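Local coordinates for protein EH1AB1 (Metagenome, PDB 6I8F) that probably hydrolyses carboxylic esters, as an ester hydrolase of the alpha/beta-hydrolase fold recovered from a lake metagenome, at residues P18-R21 / N22-L26; Q311-K314 / A315-E318. All coordinates share one frame; numbering follows the deposited sequence.

Contact 1. Residues P18-R21 / N22-L26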
ATOM      1  N   PRO A  18     -12.101  11.543  15.883  1.00 29.84           N
ATOM      2  CA  PRO A  18     -13.405  11.615  16.542  1.00 29.80           C
ATOM      3  C   PRO A  18     -14.114  10.260  16.709  1.00 28.50           C
ATOM      4  O   PRO A  18     -14.543   9.937  17.821  1.00 28.26           O
ATOM      5  CB  PRO A  18     -14.206  12.545  15.620  1.00 30.04           C
ATOM      6  CG  PRO A  18     -13.159  13.459  15.025  1.00 31.87           C
ATOM      7  CD  PRO A  18     -11.924  12.590  14.863  1.00 30.90           C
ATOM      8  N   GLU A  19     -14.229   9.476  15.624  1.00 27.47           N
ATOM      9  CA  GLU A  19     -14.953   8.178  15.681  1.00 26.22           C
ATOM     10  C   GLU A  19     -14.272   7.238  16.687  1.00 24.49           C
ATOM     11  O   GLU A  19     -14.930   6.456  17.368  1.00 24.55           O
ATOM     12  CB  GLU A  19     -15.082   7.537  14.294  1.00 26.75           C
ATOM     13  CG  GLU A  19     -13.758   7.090  13.662  1.00 26.13           C
ATOM     14  CD  GLU A  19     -13.910   6.316  12.359  1.00 26.64           C
ATOM     15  OE1 GLU A  19     -15.000   6.412  11.747  1.00 27.62           O
ATOM     16  OE2 GLU A  19     -12.958   5.576  11.980  1.00 24.47           O
ATOM     17  N   THR A  20     -12.945   7.320  16.780  1.00 23.53           N
ATOM     18  CA  THR A  20     -12.182   6.499  17.701  1.00 24.50           C
ATOM     19  C   THR A  20     -12.507   6.896  19.150  1.00 24.92           C
ATOM     20  O   THR A  20     -12.863   6.051  19.966  1.00 24.84           O
ATOM     21  CB  THR A  20     -10.673   6.592  17.427  1.00 23.49           C
ATOM     22  OG1 THR A  20     -10.432   6.436  16.026  1.00 22.04           O
ATOM     23  CG2 THR A  20      -9.897   5.553  18.202  1.00 23.42           C
ATOM     24  N   ARG A  21     -12.345   8.183  19.454  1.00 28.61           N
ATOM     25  CA  ARG A  21     -12.711   8.772  20.760  1.00 32.81           C
ATOM     26  C   ARG A  21     -14.147   8.367  21.135  1.00 31.57           C
ATOM     27  O   ARG A  21     -14.395   7.923  22.252  1.00 29.79           O
ATOM     28  CB  ARG A  21     -12.568  10.297  20.718  1.00 35.80           C
ATOM     29  CG  ARG A  21     -11.630  10.856  21.778  1.00 43.24           C
ATOM     30  CD  ARG A  21     -11.238  12.308  21.547  1.00 48.21           C
ATOM     31  NE  ARG A  21     -10.648  12.564  20.234  1.00 50.56           N
ATOM     32  CZ  ARG A  21     -11.099  13.467  19.365  1.00 53.19           C
ATOM     33  NH1 ARG A  21     -12.163  14.198  19.654  1.00 56.64           N
ATOM     34  NH2 ARG A  21     -10.479  13.649  18.214  1.00 55.33           N
ATOM     35  N   ASN A  22     -15.078   8.520  20.184  1.00 32.96           N
ATOM     36  CA  ASN A  22     -16.486   8.184  20.401  1.00 33.28           C
ATOM     37  C   ASN A  22     -16.608   6.719  20.826  1.00 32.17           C
ATOM     38  O   ASN A  22     -17.333   6.422  21.783  1.00 29.47           O
ATOM     39  CB  ASN A  22     -17.364   8.489  19.186  1.00 35.87           C
ATOM     40  CG  ASN A  22     -17.604   9.972  18.998  1.00 39.03           C
ATOM     41  OD1 ASN A  22     -17.357  10.768  19.906  1.00 41.56           O
ATOM     42  ND2 ASN A  22     -18.073  10.356  17.822  1.00 40.72           N
ATOM     43  N   LEU A  23     -15.895   5.814  20.142  1.00 30.36           N
ATOM     44  CA  LEU A  23     -15.975   4.392  20.492  1.00 29.83           C
ATOM     45  C   LEU A  23     -15.400   4.151  21.895  1.00 30.10           C
ATOM     46  O   LEU A  23     -15.932   3.338  22.658  1.00 29.06           O
ATOM     47  CB  LEU A  23     -15.236   3.518  19.473  1.00 30.09           C
ATOM     48  CG  LEU A  23     -15.292   2.023  19.786  1.00 30.68           C
ATOM     49  CD1 LEU A  23     -16.735   1.528  19.799  1.00 32.11           C
ATOM     50  CD2 LEU A  23     -14.464   1.204  18.808  1.00 31.39           C
ATOM     51  N   LEU A  24     -14.276   4.803  22.203  1.00 30.79           N
ATOM     52  CA  LEU A  24     -13.617   4.611  23.498  1.00 33.64           C
ATOM     53  C   LEU A  24     -14.529   5.118  24.626  1.00 33.71           C
ATOM     54  O   LEU A  24     -14.612   4.478  25.675  1.00 31.70           O
ATOM     55  CB  LEU A  24     -12.261   5.322  23.503  1.00 33.47           C
ATOM     56  CG  LEU A  24     -11.199   4.730  22.580  1.00 34.05           C
ATOM     57  CD1 LEU A  24      -9.908   5.524  22.684  1.00 35.07           C
ATOM     58  CD2 LEU A  24     -10.944   3.261  22.881  1.00 33.78           C
ATOM     59  N   ASP A  25     -15.227   6.238  24.392  1.00 34.46           N
ATOM     60  CA  ASP A  25     -16.225   6.748  25.347  1.00 37.87           C
ATOM     61  C   ASP A  25     -17.328   5.698  25.561  1.00 40.26           C
ATOM     62  O   ASP A  25     -17.772   5.491  26.693  1.00 41.25           O
ATOM     63  CB  ASP A  25     -16.831   8.075  24.886  1.00 39.58           C
ATOM     64  CG  ASP A  25     -15.875   9.251  24.947  1.00 41.32           C
ATOM     65  OD1 ASP A  25     -14.854   9.144  25.643  1.00 44.32           O
ATOM     66  OD2 ASP A  25     -16.160  10.259  24.284  1.00 45.86           O
ATOM     67  N   LEU A  26     -17.750   5.024  24.479  1.00 39.10           N
ATOM     68  CA  LEU A  26     -18.776   3.981  24.559  1.00 39.21           C
ATOM     69  C   LEU A  26     -18.310   2.822  25.440  1.00 39.95           C
ATOM     70  O   LEU A  26     -19.072   2.318  26.270  1.00 41.43           O
ATOM     71  CB  LEU A  26     -19.130   3.460  23.165  1.00 42.84           C
ATOM     72  CG  LEU A  26     -20.493   3.909  22.649  1.00 46.45           C
ATOM     73  CD1 LEU A  26     -20.743   3.369  21.246  1.00 48.18           C
ATOM     74  CD2 LEU A  26     -21.603   3.476  23.602  1.00 45.54           C
TER
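T20 and L24 meet one turn apart on the inner side of helix 18-32, where the packing is closest. The L24 amide N donates to T20 O at 2.9 Å with an N-H...O angle of 159°, and the L24 CG methine lies 3.4 Å from T20 O, because CG stands beside the backbone N (chi1 -68°). T20 CG2 reaches L24 CD1 only loosely, at 4.5 Å. The L23 amide donates to E19 O from a position tilted 33° from the carbonyl plane. On the solvent side the same backbone pattern continues from N22 to P18 and from D25 to R21, but the side chains add little. N22 CG rests 3.3 Å from P18 O, and D25 CG lies 3.3 Å from R21 O. R21 bends at chi3 and folds back, so that P18 CA lies 3.8 Å above the plane of its guanidinium, displaced toward the rim of that face, while NH2 bonds to the carbonyl of L16. The buried side packs on the short strand 298-299 and the loop leading to helix 310-327: T20 OG1 bonds to G297 O, L23 and L24 pack on I299, L23 also touches F308 and L309, and the carboxylate of E19 reaches S310 and Q311 at the start of that helix.

Contact 2. Residues Q311-K314 / A315-E318; sequences QGLK and ANDE
Four backbone hydrogen bonds join Q311-K314 to A315-E318, each from an amide to the carbonyl four residues earlier, as in a regular alpha-helix. The bond from A315 N to Q311 O measures 2.8 Å, and the N316 to G312 bond is the straightest, with an N-H...O angle of 165°. Van der Waals contact between side chains is slight: L313 CD2 comes 3.9 Å from N316 OD1, the two groups crossing obliquely. Helix 310-327 is the C-terminal helix of the alpha/beta-hydrolase fold, and here A315 and E318 turn to the central sheet, on Y295, L265, V293 and F263, while L313 and N316 touch R119 of helix 114-124. Among polar side chains, N316 has CG beside its backbone N (chi1 -69°), which puts ND2 within 3.1 Å of G312 O at a poor angle; ND2 bonds instead to F303 O. An alanine here would remove that donor and is likely to leave the F303 carbonyl without its mate. The polar ends of D317, E318 and Q311 find their partners beyond this stretch of helix: D317 OD1 forms a salt bridge with R119, E318 OE1 is hydrogen-bonded to Y295 OH of its own chain and OE2 to T291 OG1 of the second subunit, and Q311 OE1 accepts from K289 of that subunit.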
ATOM      1  N   GLN A 311     -12.816   4.022   9.430  1.00 21.04           N
ATOM      2  CA  GLN A 311     -11.431   3.827   9.030  1.00 20.38           C
ATOM      3  C   GLN A 311     -11.235   2.336   8.722  1.00 18.90           C
ATOM      4  O   GLN A 311     -10.459   1.962   7.842  1.00 18.11           O
ATOM      5  CB  GLN A 311     -10.472   4.313  10.123  1.00 20.91           C
ATOM      6  CG  GLN A 311     -10.288   5.822  10.168  1.00 21.50           C
ATOM      7  CD  GLN A 311      -9.593   6.348   8.935  1.00 22.75           C
ATOM      8  OE1 GLN A 311      -8.440   6.030   8.659  1.00 25.35           O
ATOM      9  NE2 GLN A 311     -10.310   7.138   8.159  1.00 23.85           N
ATOM     10  N   GLY A 312     -11.979   1.493   9.452  1.00 17.76           N
ATOM     11  CA  GLY A 312     -11.943   0.058   9.270  1.00 16.91           C
ATOM     12  C   GLY A 312     -12.360  -0.352   7.866  1.00 16.67           C
ATOM     13  O   GLY A 312     -11.770  -1.256   7.278  1.00 16.96           O
ATOM     14  N   LEU A 313     -13.380   0.313   7.316  1.00 16.74           N
ATOM     15  CA  LEU A 313     -13.838  -0.001   5.960  1.00 18.28           C
ATOM     16  C   LEU A 313     -12.807   0.484   4.928  1.00 18.62           C
ATOM     17  O   LEU A 313     -12.572  -0.190   3.930  1.00 18.92           O
ATOM     18  CB  LEU A 313     -15.203   0.639   5.713  1.00 18.62           C
ATOM     19  CG  LEU A 313     -16.337   0.116   6.591  1.00 19.07           C
ATOM     20  CD1 LEU A 313     -17.608   0.909   6.328  1.00 19.44           C
ATOM     21  CD2 LEU A 313     -16.584  -1.374   6.368  1.00 19.15           C
ATOM     22  N   LYS A 314     -12.214   1.655   5.171  1.00 18.90           N
ATOM     23  CA  LYS A 314     -11.139   2.161   4.324  1.00 20.94           C
ATOM     24  C   LYS A 314      -9.970   1.166   4.325  1.00 19.35           C
ATOM     25  O   LYS A 314      -9.450   0.871   3.264  1.00 18.04           O
ATOM     26  CB  LYS A 314     -10.701   3.553   4.784  1.00 24.34           C
ATOM     27  CG  LYS A 314     -11.771   4.628   4.650  1.00 28.89           C
ATOM     28  CD  LYS A 314     -11.527   5.607   3.522  1.00 35.52           C
ATOM     29  CE  LYS A 314     -12.805   6.223   2.983  1.00 39.01           C
ATOM     30  NZ  LYS A 314     -13.557   6.915   4.060  1.00 42.59           N
ATOM     31  N   ALA A 315      -9.609   0.633   5.512  1.00 17.57           N
ATOM     32  CA  ALA A 315      -8.515  -0.330   5.666  1.00 16.77           C
ATOM     33  C   ALA A 315      -8.836  -1.647   4.947  1.00 16.43           C
ATOM     34  O   ALA A 315      -7.946  -2.215   4.284  1.00 15.62           O
ATOM     35  CB  ALA A 315      -8.211  -0.580   7.115  1.00 16.54           C
ATOM     36  N   ASN A 316     -10.073  -2.132   5.113  1.00 16.24           N
ATOM     37  CA  ASN A 316     -10.605  -3.287   4.371  1.00 16.77           C
ATOM     38  C   ASN A 316     -10.334  -3.085   2.875  1.00 17.20           C
ATOM     39  O   ASN A 316      -9.707  -3.926   2.216  1.00 16.80           O
ATOM     40  CB  ASN A 316     -12.112  -3.498   4.579  1.00 16.23           C
ATOM     41  CG  ASN A 316     -12.537  -3.965   5.962  1.00 17.62           C
ATOM     42  OD1 ASN A 316     -13.741  -3.977   6.256  1.00 17.56           O
ATOM     43  ND2 ASN A 316     -11.591  -4.352   6.811  1.00 15.15           N
ATOM     44  N   ASP A 317     -10.815  -1.953   2.349  1.00 17.31           N
ATOM     45  CA  ASP A 317     -10.746  -1.654   0.915  1.00 17.81           C
ATOM     46  C   ASP A 317      -9.282  -1.560   0.452  1.00 17.96           C
ATOM     47  O   ASP A 317      -8.947  -2.021  -0.643  1.00 16.70           O
ATOM     48  CB  ASP A 317     -11.550  -0.391   0.592  1.00 18.62           C
ATOM     49  CG  ASP A 317     -13.039  -0.565   0.852  1.00 20.85           C
ATOM     50  OD1 ASP A 317     -13.461  -1.713   1.152  1.00 22.20           O
ATOM     51  OD2 ASP A 317     -13.771   0.443   0.791  1.00 22.72           O
ATOM     52  N   GLU A 318      -8.407  -0.951   1.266  1.00 17.38           N
ATOM     53  CA  GLU A 318      -6.990  -0.826   0.894  1.00 17.66           C
ATOM     54  C   GLU A 318      -6.307  -2.208   0.850  1.00 16.75           C
ATOM     55  O   GLU A 318      -5.577  -2.518  -0.081  1.00 16.77           O
ATOM     56  CB  GLU A 318      -6.233   0.106   1.841  1.00 17.80           C
ATOM     57  CG  GLU A 318      -4.780   0.233   1.453  1.00 18.69           C
ATOM     58  CD  GLU A 318      -3.966   1.298   2.161  1.00 20.26           C
ATOM     59  OE1 GLU A 318      -4.490   1.964   3.090  1.00 21.82           O
ATOM     60  OE2 GLU A 318      -2.795   1.434   1.787  1.00 21.20           O
TER

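Contacts 1 and 2 lie on the first and last helices of the chain, their centres about 18 Å apart, and meet directly where E19 OE2 stands 3.0 Å from Q311 N, a probable hydrogen bond. One carboxylate thus ties the beginning of helix 18-32 to the beginning of helix 310-327. The side chains of E19 and L313 each lie about 4 Å from a bound di(hydroxyethyl)ether. Contact 1 is the more peripheral, its centre about 23 Å from the centre of the chain, against about 14 Å for contact 2, and within the assembly only contact 2 touches the second subunit. A probable Ser-His-Asp triad of S175, H300 and D270 includes none of their residues, although H300 directly follows I299, on which contact 1 packs.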